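Side-chain contact in DELTA1-pyrroline-2-carboxylate reductase (Thermococcus litoralis DSM 5473, PDB 6T3E), which reduces delta-1-pyrroline-2-carboxylate to L-proline with a nicotinamide cofactor, a step probably serving L-hydroxyproline metabolism: residues Asp218-Ala223 with Pro229-Gly234. Numbering follows the deposited sequence.
Sequences DILIVA and PVVKGG. With NAI (1,4-dihydronicotinamide adenine dinucleotide), chain F.
Val231 meets Leu220 and Val222 without any flat group between them; the flat surface belongs to the cofactor, whose adenine is touched by the adjacent Val230. CG1 of Val230 approaches N1A of NAI at 3.7 Å and CG2 approaches N6A of NAI at 3.6 Å, both methyls lying on the same side of the ring plane, beyond its N1A/N6A margin and not above its centre. Ala223, just past the end of strand 219-222, comes near the adenosine ribose, its O 3.4 Å from O4B of NAI.

Next to this pocket the two segments illustrate how a loop can rest on a sheet through aliphatic tips alone, since no hydrogen bond joins them. The branches of Val231 divide the work. With chi1 of Val231 at -176°, its CG1 lies anti to the backbone N and reaches CD2 of Leu220 at 4.1 Å, while CG2 of Val231 meets CG2 of Val222 at 4.0 Å. Leu220 and Val222, two positions apart on strand 219-222, offer their tips to the same valine on one side of the sheet. Ile157 of the adjacent parallel strand touches Leu220, Val230 and Val231, continuing the apolar layer, while Asp256 accepts a hydrogen bond from Gly233 N.

Strand 219-222 lies between strands 153-157 and 241-244, and the loop leading to strand 241-244 packs on the sheet and borders the adenine site, an arrangement characteristic of a Rossmann-type dinucleotide-binding domain.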
# COMPACT_ATOMS: atom_id res chain seq x y z
N ASP B 218 -26.35 -25.69 -11.21
CA ASP B 218 -25.24 -26.24 -11.97
C ASP B 218 -23.95 -25.48 -11.65
O ASP B 218 -22.88 -26.08 -11.56
CB ASP B 218 -25.54 -26.19 -13.47
CG ASP B 218 -26.65 -27.16 -13.90
OD1 ASP B 218 -26.70 -28.31 -13.38
OD2 ASP B 218 -27.48 -26.78 -14.75
N ILE B 219 -24.07 -24.16 -11.44
CA ILE B 219 -23.00 -23.29 -10.96
C ILE B 219 -23.54 -22.49 -9.78
O ILE B 219 -24.61 -21.88 -9.88
CB ILE B 219 -22.50 -22.33 -12.06
CG1 ILE B 219 -21.84 -23.10 -13.20
CG2 ILE B 219 -21.52 -21.31 -11.47
CD1 ILE B 219 -21.51 -22.23 -14.39
N LEU B 220 -22.81 -22.47 -8.68
CA LEU B 220 -23.24 -21.75 -7.50
C LEU B 220 -22.33 -20.56 -7.26
O LEU B 220 -21.10 -20.69 -7.27
CB LEU B 220 -23.24 -22.66 -6.26
CG LEU B 220 -23.65 -21.99 -4.95
CD1 LEU B 220 -25.08 -21.49 -5.05
CD2 LEU B 220 -23.48 -22.93 -3.79
N ILE B 221 -22.94 -19.41 -7.02
CA ILE B 221 -22.23 -18.17 -6.73
C ILE B 221 -22.52 -17.82 -5.27
O ILE B 221 -23.68 -17.66 -4.89
CB ILE B 221 -22.67 -17.03 -7.66
CG1 ILE B 221 -22.19 -17.26 -9.10
CG2 ILE B 221 -22.19 -15.68 -7.14
CD1 ILE B 221 -23.03 -16.53 -10.13
N VAL B 222 -21.47 -17.70 -4.47
CA VAL B 222 -21.57 -17.29 -3.07
C VAL B 222 -20.75 -16.01 -2.92
O VAL B 222 -19.54 -16.00 -3.19
CB VAL B 222 -21.07 -18.39 -2.11
CG1 VAL B 222 -21.62 -18.14 -0.73
CG2 VAL B 222 -21.49 -19.78 -2.59
N ALA B 223 -21.43 -14.91 -2.50
CA ALA B 223 -20.87 -13.55 -2.34
C ALA B 223 -21.55 -12.89 -1.13
O ALA B 223 -22.35 -11.94 -1.23
CB ALA B 223 -21.05 -12.69 -3.60
N PRO B 229 -20.93 -20.35 8.18
CA PRO B 229 -21.32 -21.02 6.93
C PRO B 229 -22.80 -20.84 6.59
O PRO B 229 -23.68 -20.95 7.44
CB PRO B 229 -20.99 -22.49 7.21
CG PRO B 229 -19.86 -22.41 8.17
CD PRO B 229 -20.13 -21.23 9.05
N VAL B 230 -23.04 -20.56 5.31
CA VAL B 230 -24.38 -20.51 4.75
C VAL B 230 -24.63 -21.69 3.83
O VAL B 230 -25.79 -22.08 3.65
CB VAL B 230 -24.63 -19.19 4.00
CG1 VAL B 230 -26.11 -18.97 3.75
CG2 VAL B 230 -24.04 -18.01 4.75
N VAL B 231 -23.58 -22.27 3.25
CA VAL B 231 -23.71 -23.38 2.31
C VAL B 231 -23.29 -24.66 3.02
O VAL B 231 -22.14 -24.78 3.45
CB VAL B 231 -22.85 -23.16 1.06
CG1 VAL B 231 -23.08 -24.28 0.06
CG2 VAL B 231 -23.18 -21.81 0.43
N LYS B 232 -24.22 -25.61 3.11
CA LYS B 232 -23.94 -26.93 3.67
C LYS B 232 -23.58 -27.91 2.56
O LYS B 232 -24.30 -28.01 1.56
CB LYS B 232 -25.15 -27.44 4.46
CG LYS B 232 -25.48 -26.64 5.71
CD LYS B 232 -26.41 -27.42 6.65
CE LYS B 232 -26.55 -26.74 8.02
NZ LYS B 232 -27.33 -25.47 7.97
N GLY B 233 -22.51 -28.67 2.78
CA GLY B 233 -22.07 -29.59 1.75
C GLY B 233 -23.09 -30.67 1.43
O GLY B 233 -23.17 -31.12 0.29
N GLY B 234 -23.92 -31.03 2.42
CA GLY B 234 -24.93 -32.06 2.21
C GLY B 234 -25.91 -31.75 1.09
O GLY B 234 -26.58 -32.66 0.59
PA NAI F . -22.57 -6.38 -0.16
O1A NAI F . -22.78 -5.95 1.27
O2A NAI F . -22.97 -5.26 -1.10
O5B NAI F . -23.36 -7.78 -0.52
C5B NAI F . -23.25 -8.79 0.48
C4B NAI F . -24.57 -9.68 0.45
O4B NAI F . -24.42 -10.72 1.21
C3B NAI F . -25.74 -8.87 1.05
O3B NAI F . -26.72 -8.77 0.13
C2B NAI F . -26.15 -9.69 2.29
O2B NAI F . -27.63 -9.52 2.57
C1B NAI F . -25.86 -10.90 1.94
N9A NAI F . -25.72 -11.78 3.07
C8A NAI F . -24.96 -11.50 4.13
N7A NAI F . -25.06 -12.52 4.98
C5A NAI F . -25.88 -13.43 4.44
C6A NAI F . -26.30 -14.65 4.92
N6A NAI F . -26.02 -15.37 6.15
N1A NAI F . -27.13 -15.40 4.20
C2A NAI F . -27.54 -14.95 2.99
N3A NAI F . -27.12 -13.75 2.52
C4A NAI F . -26.29 -12.99 3.27
O3 NAI F . -20.94 -6.71 -0.29
PN NAI F . -20.24 -7.28 -1.68
O1N NAI F . -19.53 -6.09 -2.28
O2N NAI F . -21.25 -7.90 -2.60
O5D NAI F . -19.15 -8.43 -1.29
C5D NAI F . -19.61 -9.72 -1.15
C4D NAI F . -18.46 -10.58 -0.54
O4D NAI F . -17.46 -10.71 -1.39
C3D NAI F . -17.88 -9.88 0.69
O3D NAI F . -17.62 -10.82 1.66
C2D NAI F . -16.55 -9.29 0.21
O2D NAI F . -15.63 -9.11 1.42
C1D NAI F . -16.13 -10.19 -0.64
N1N NAI F . -15.23 -9.59 -1.64
C2N NAI F . -14.04 -10.30 -2.08
C3N NAI F . -13.38 -9.91 -3.44
C7N NAI F . -12.61 -11.05 -4.15
O7N NAI F . -12.63 -12.12 -3.67
N7N NAI F . -11.87 -10.78 -5.41
C4N NAI F . -13.96 -8.80 -4.29
C5N NAI F . -14.84 -7.81 -3.49
C6N NAI F . -15.51 -8.29 -2.19